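Local coordinates for protein bifunctional cytochrome P450/NADPH--P450 reductase (Deinococcus aerius, PDB 7F3H) that probably hydroxylates substrates at a haem iron, using NADPH electrons passed from a reductase in the same polypeptide, as a self-sufficient cytochrome P450, at residues L237-M240 with L241-D245; G101-H104 with R105-P109. All blocks are in the same frame, centred on the assembly; numbering follows the deposited sequence.

Contact 1 of 2, residues L237-M240 with L241-D245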
ATOM      1  N   LEU A 237     -18.035   4.071   8.240  1.00 39.63           N
ATOM      2  CA  LEU A 237     -18.488   4.035   9.634  1.00 43.37           C
ATOM      3  C   LEU A 237     -19.999   3.817   9.744  1.00 42.94           C
ATOM      4  O   LEU A 237     -20.459   2.997  10.551  1.00 45.18           O
ATOM      5  CB  LEU A 237     -18.084   5.328  10.348  1.00 38.25           C
ATOM      6  CG  LEU A 237     -18.617   5.496  11.765  1.00 38.66           C
ATOM      7  CD1 LEU A 237     -18.293   4.262  12.568  1.00 38.43           C
ATOM      8  CD2 LEU A 237     -18.034   6.729  12.424  1.00 35.06           C
ATOM      9  N   GLY A 238     -20.788   4.592   8.996  1.00 44.79           N
ATOM     10  CA  GLY A 238     -22.230   4.404   9.018  1.00 49.64           C
ATOM     11  C   GLY A 238     -22.645   2.985   8.683  1.00 49.96           C
ATOM     12  O   GLY A 238     -23.614   2.460   9.237  1.00 53.87           O
ATOM     13  N   LEU A 239     -21.903   2.338   7.787  1.00 48.76           N
ATOM     14  CA  LEU A 239     -22.175   0.949   7.440  1.00 39.41           C
ATOM     15  C   LEU A 239     -21.794   0.021   8.579  1.00 47.84           C
ATOM     16  O   LEU A 239     -22.516  -0.944   8.864  1.00 45.44           O
ATOM     17  CB  LEU A 239     -21.433   0.584   6.147  1.00 39.26           C
ATOM     18  CG  LEU A 239     -21.587  -0.840   5.590  1.00 44.66           C
ATOM     19  CD1 LEU A 239     -21.549  -0.879   4.069  1.00 37.62           C
ATOM     20  CD2 LEU A 239     -20.465  -1.723   6.123  1.00 38.44           C
ATOM     21  N   MET A 240     -20.662   0.287   9.239  1.00 46.44           N
ATOM     22  CA  MET A 240     -20.258  -0.594  10.328  1.00 42.53           C
ATOM     23  C   MET A 240     -21.144  -0.432  11.557  1.00 45.51           C
ATOM     24  O   MET A 240     -21.160  -1.328  12.412  1.00 44.56           O
ATOM     25  CB  MET A 240     -18.790  -0.338  10.703  1.00 38.35           C
ATOM     26  CG  MET A 240     -17.770  -0.669   9.619  1.00 38.80           C
ATOM     27  SD  MET A 240     -16.026  -0.705  10.164  1.00 31.16           S
ATOM     28  CE  MET A 240     -15.670   1.062  10.012  1.00 32.81           C
ATOM     29  N   LEU A 241     -21.918   0.667  11.631  1.00 50.00           N
ATOM     30  CA  LEU A 241     -22.833   0.907  12.753  1.00 52.71           C
ATOM     31  C   LEU A 241     -24.100   0.071  12.657  1.00 50.15           C
ATOM     32  O   LEU A 241     -24.630  -0.353  13.689  1.00 47.54           O
ATOM     33  CB  LEU A 241     -23.215   2.387  12.841  1.00 52.14           C
ATOM     34  CG  LEU A 241     -22.115   3.359  13.264  1.00 46.29           C
ATOM     35  CD1 LEU A 241     -22.722   4.704  13.604  1.00 55.77           C
ATOM     36  CD2 LEU A 241     -21.313   2.810  14.431  1.00 44.33           C
ATOM     37  N   ASN A 242     -24.581  -0.181  11.436  1.00 44.10           N
ATOM     38  CA  ASN A 242     -25.819  -0.909  11.183  1.00 50.99           C
ATOM     39  C   ASN A 242     -25.582  -2.377  10.836  1.00 53.08           C
ATOM     40  O   ASN A 242     -26.108  -3.272  11.506  1.00 52.11           O
ATOM     41  CB  ASN A 242     -26.593  -0.252  10.029  1.00 51.43           C
ATOM     42  CG  ASN A 242     -26.869   1.233  10.259  1.00 65.38           C
ATOM     43  OD1 ASN A 242     -27.209   1.660  11.375  1.00 62.92           O
ATOM     44  ND2 ASN A 242     -26.737   2.032   9.190  1.00 69.35           N
ATOM     45  N   ALA A 243     -24.757  -2.628   9.817  1.00 48.74           N
ATOM     46  CA  ALA A 243     -24.594  -3.949   9.224  1.00 42.83           C
ATOM     47  C   ALA A 243     -24.370  -5.056  10.250  1.00 47.05           C
ATOM     48  O   ALA A 243     -23.667  -4.882  11.248  1.00 52.23           O
ATOM     49  CB  ALA A 243     -23.424  -3.916   8.246  1.00 46.13           C
ATOM     50  N   THR A 244     -25.005  -6.198  10.010  1.00 38.81           N
ATOM     51  CA  THR A 244     -24.728  -7.402  10.772  1.00 46.77           C
ATOM     52  C   THR A 244     -24.052  -8.436   9.877  1.00 43.77           C
ATOM     53  O   THR A 244     -24.296  -8.502   8.665  1.00 46.46           O
ATOM     54  CB  THR A 244     -26.004  -7.985  11.400  1.00 46.34           C
ATOM     55  OG1 THR A 244     -27.019  -8.070  10.405  1.00 51.28           O
ATOM     56  CG2 THR A 244     -26.520  -7.121  12.527  1.00 51.76           C
ATOM     57  N   ASP A 245     -23.211  -9.248  10.490  1.00 42.02           N
ATOM     58  CA  ASP A 245     -22.553 -10.365   9.830  1.00 47.38           C
ATOM     59  C   ASP A 245     -23.579 -11.409   9.404  1.00 46.62           C
ATOM     60  O   ASP A 245     -24.248 -12.009  10.259  1.00 44.67           O
ATOM     61  CB  ASP A 245     -21.505 -10.978  10.759  1.00 41.95           C
ATOM     62  CG  ASP A 245     -20.835 -12.196  10.164  1.00 42.21           C
ATOM     63  OD1 ASP A 245     -20.796 -12.327   8.929  1.00 43.43           O
ATOM     64  OD2 ASP A 245     -20.355 -13.048  10.936  1.00 44.39           O
TER

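Contact 2 of 2, residues G101-H104 with R105-P109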
ATOM      1  N   GLY A 101     -13.238 -12.627  10.730  1.00 37.19           N
ATOM      2  CA  GLY A 101     -14.322 -13.098   9.889  1.00 28.44           C
ATOM      3  C   GLY A 101     -15.484 -12.133   9.858  1.00 32.70           C
ATOM      4  O   GLY A 101     -16.018 -11.825   8.783  1.00 34.17           O
ATOM      5  N   LYS A 102     -15.868 -11.607  11.030  1.00 34.61           N
ATOM      6  CA  LYS A 102     -17.016 -10.702  11.093  1.00 39.44           C
ATOM      7  C   LYS A 102     -16.773  -9.461  10.237  1.00 38.20           C
ATOM      8  O   LYS A 102     -17.559  -9.141   9.326  1.00 33.41           O
ATOM      9  CB  LYS A 102     -17.300 -10.307  12.545  1.00 41.40           C
ATOM     10  CG  LYS A 102     -18.026 -11.354  13.371  1.00 41.20           C
ATOM     11  CD  LYS A 102     -18.039 -10.997  14.870  1.00 47.79           C
ATOM     12  CE  LYS A 102     -18.782  -9.689  15.174  1.00 54.44           C
ATOM     13  NZ  LYS A 102     -19.085  -9.459  16.644  1.00 53.15           N
ATOM     14  N   ALA A 103     -15.686  -8.735  10.535  1.00 42.79           N
ATOM     15  CA  ALA A 103     -15.347  -7.535   9.771  1.00 38.84           C
ATOM     16  C   ALA A 103     -15.207  -7.847   8.292  1.00 31.76           C
ATOM     17  O   ALA A 103     -15.737  -7.122   7.454  1.00 34.09           O
ATOM     18  CB  ALA A 103     -14.060  -6.913  10.309  1.00 34.03           C
ATOM     19  N   HIS A 104     -14.518  -8.932   7.957  1.00 31.20           N
ATOM     20  CA  HIS A 104     -14.310  -9.295   6.562  1.00 34.88           C
ATOM     21  C   HIS A 104     -15.649  -9.403   5.837  1.00 34.39           C
ATOM     22  O   HIS A 104     -15.882  -8.737   4.815  1.00 30.17           O
ATOM     23  CB  HIS A 104     -13.519 -10.616   6.503  1.00 32.27           C
ATOM     24  CG  HIS A 104     -13.318 -11.147   5.115  1.00 35.91           C
ATOM     25  ND1 HIS A 104     -12.585 -10.476   4.157  1.00 34.25           N
ATOM     26  CD2 HIS A 104     -13.773 -12.277   4.519  1.00 32.37           C
ATOM     27  CE1 HIS A 104     -12.587 -11.177   3.036  1.00 35.15           C
ATOM     28  NE2 HIS A 104     -13.304 -12.270   3.228  1.00 33.89           N
ATOM     29  N   ARG A 105     -16.557 -10.230   6.370  1.00 34.95           N
ATOM     30  CA  ARG A 105     -17.829 -10.438   5.686  1.00 32.82           C
ATOM     31  C   ARG A 105     -18.677  -9.171   5.679  1.00 32.86           C
ATOM     32  O   ARG A 105     -19.396  -8.922   4.715  1.00 34.21           O
ATOM     33  CB  ARG A 105     -18.565 -11.604   6.317  1.00 38.76           C
ATOM     34  CG  ARG A 105     -17.842 -12.939   6.100  1.00 35.94           C
ATOM     35  CD  ARG A 105     -18.658 -14.058   6.693  1.00 36.80           C
ATOM     36  NE  ARG A 105     -18.805 -13.970   8.153  1.00 38.97           N
ATOM     37  CZ  ARG A 105     -17.980 -14.557   9.019  1.00 39.53           C
ATOM     38  NH1 ARG A 105     -16.940 -15.260   8.570  1.00 29.38           N
ATOM     39  NH2 ARG A 105     -18.198 -14.452  10.332  1.00 38.38           N
ATOM     40  N   ILE A 106     -18.604  -8.349   6.729  1.00 38.49           N
ATOM     41  CA  ILE A 106     -19.359  -7.098   6.736  1.00 31.73           C
ATOM     42  C   ILE A 106     -18.803  -6.118   5.698  1.00 32.82           C
ATOM     43  O   ILE A 106     -19.558  -5.497   4.937  1.00 29.27           O
ATOM     44  CB  ILE A 106     -19.377  -6.482   8.148  1.00 33.92           C
ATOM     45  CG1 ILE A 106     -20.249  -7.330   9.090  1.00 41.02           C
ATOM     46  CG2 ILE A 106     -19.870  -5.025   8.087  1.00 33.61           C
ATOM     47  CD1 ILE A 106     -20.416  -6.747  10.480  1.00 33.53           C
ATOM     48  N   LEU A 107     -17.481  -5.970   5.645  1.00 30.46           N
ATOM     49  CA  LEU A 107     -16.873  -4.881   4.882  1.00 37.59           C
ATOM     50  C   LEU A 107     -16.669  -5.184   3.391  1.00 33.81           C
ATOM     51  O   LEU A 107     -16.757  -4.235   2.599  1.00 32.90           O
ATOM     52  CB  LEU A 107     -15.536  -4.469   5.514  1.00 37.84           C
ATOM     53  CG  LEU A 107     -15.650  -3.671   6.831  1.00 33.88           C
ATOM     54  CD1 LEU A 107     -14.285  -3.452   7.478  1.00 29.16           C
ATOM     55  CD2 LEU A 107     -16.411  -2.353   6.683  1.00 26.25           C
ATOM     56  N   LEU A 108     -16.455  -6.460   2.969  1.00 33.01           N
ATOM     57  CA  LEU A 108     -16.308  -6.765   1.536  1.00 29.27           C
ATOM     58  C   LEU A 108     -17.323  -6.100   0.630  1.00 31.82           C
ATOM     59  O   LEU A 108     -16.914  -5.543  -0.405  1.00 30.41           O
ATOM     60  CB  LEU A 108     -16.368  -8.263   1.185  1.00 28.46           C
ATOM     61  CG  LEU A 108     -15.130  -9.132   1.213  1.00 39.78           C
ATOM     62  CD1 LEU A 108     -15.470 -10.595   0.969  1.00 36.37           C
ATOM     63  CD2 LEU A 108     -14.286  -8.599   0.020  1.00 28.72           C
ATOM     64  N   PRO A 109     -18.625  -6.152   0.896  1.00 32.85           N
ATOM     65  CA  PRO A 109     -19.549  -5.512  -0.044  1.00 29.54           C
ATOM     66  C   PRO A 109     -19.332  -4.023  -0.124  1.00 31.59           C
ATOM     67  O   PRO A 109     -19.561  -3.442  -1.190  1.00 35.20           O
ATOM     68  CB  PRO A 109     -20.925  -5.836   0.568  1.00 29.19           C
ATOM     69  CG  PRO A 109     -20.694  -7.047   1.390  1.00 28.99           C
ATOM     70  CD  PRO A 109     -19.340  -6.865   1.973  1.00 31.53           C
TER

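Contact 1 of 2, residues L237-M240 with L241-D245
The amide of A243 donates to the carbonyl of L239, four residues back, with A243 N 3.0 Å from L239 O and an N-H...O angle of 154°. L239 O has a second, weak donor in N242 N, so one carbonyl oxygen gathers two successive amides. Two residues earlier the sharing is reversed: L241 N gives a bent bond (131°) to L237 O at 3.0 Å and a weak one to G238 O at 3.4 Å. This mixture of i+4 and i+3 bonds is evidence of a helical turn near its finish, and A243 has already left helical backbone geometry.

N242 ND2 comes near G238 O at too poor an angle to bond, and instead makes a weak hydrogen bond to G231 O. The apolar pairs are spaced by one turn. With L237 CG anti to its own backbone N (chi1 174°) and L241 CG lying beside its N, the two leucine side chains slant across each other, L237 CD1 meeting L241 CD2 at 3.8 Å. L241 CG also sits 3.2 Å from L237 O, next to the backbone bond. On another flank, A243 CB lies against L239 O at 3.2 Å, while L239 CD2 reaches A243 CB only loosely, at 4.3 Å.

The leucine pair faces V222 and R226 of helix 199-227 and I257 of helix 254-285; M240 packs on F264. Lying between those two long helices in sequence, this short segment is consistent with the H helix of the cytochrome P450 fold, here at its C-terminal turn.

Contact 2 of 2, residues G101-H104 with R105-P109
G101 O receives the amide of R105 along an almost straight path (2.9 Å from R105 N to G101 O, 173°), and the next three i to i+4 bonds, I106 to K102, L107 to A103 and L108 to H104, follow in regular alpha-helical order. R105 then doubles back along the same turn. A bend at chi3 lays the guanidinium flat over G101, whose carbonyl oxygen stands 3.4 Å above the middle of one face. A beta carbon built on G101 would come 2.9 Å from R105 NH1, so the bare backbone leaves room for this fold-back. R105 NH2 also makes a salt bridge to D245, which fixes the far end of the chain. With a leucine in its place, D245 would probably be left without its charged mate and the G101 carbonyl would lose its flat cover.

One turn on, chi1 of 176° sets H104 CG beside the carbonyl carbon, which brings the imidazole alongside L108. L108 approaches the ring obliquely: its CG makes an off-centre CH-pi contact 4.2 Å from the centroid, 30° off the normal, and its CD1 is 3.5 Å from H104 NE2. W100 stacks on the same imidazole. Elsewhere round the helix, A103 CB and L107 CD1 just meet, at 4.5 Å; on helix 254-285, A103 rests on Q260 and L107 on F264.

The H104 side chain is about 5 Å from the bound haem. A tryptophan and a histidine one turn apart beside the cofactor are consistent with the C helix of cytochromes P450, as in the related fatty-acid hydroxylases.

Overall arrangement
From the N terminus, contact 2 comes first, on helix 98-107, and closes before contact 1 begins on helix 236-242; the two lie in series, neither nested nor crossed, and each closes just a helical turn. More than a hundred residues separate them, yet their centres are 10 Å apart. The link is partly ionic, with D245 OD2 2.6 Å from R105 NH2, and partly apolar: M240 CG meets L107 CD2 at 3.6 Å, and A243 CB meets I106 CG2 at 3.7 Å. Helix 254-285 touches both, through F264 against M240 and L107, tying the haem-side helix to the more peripheral short one.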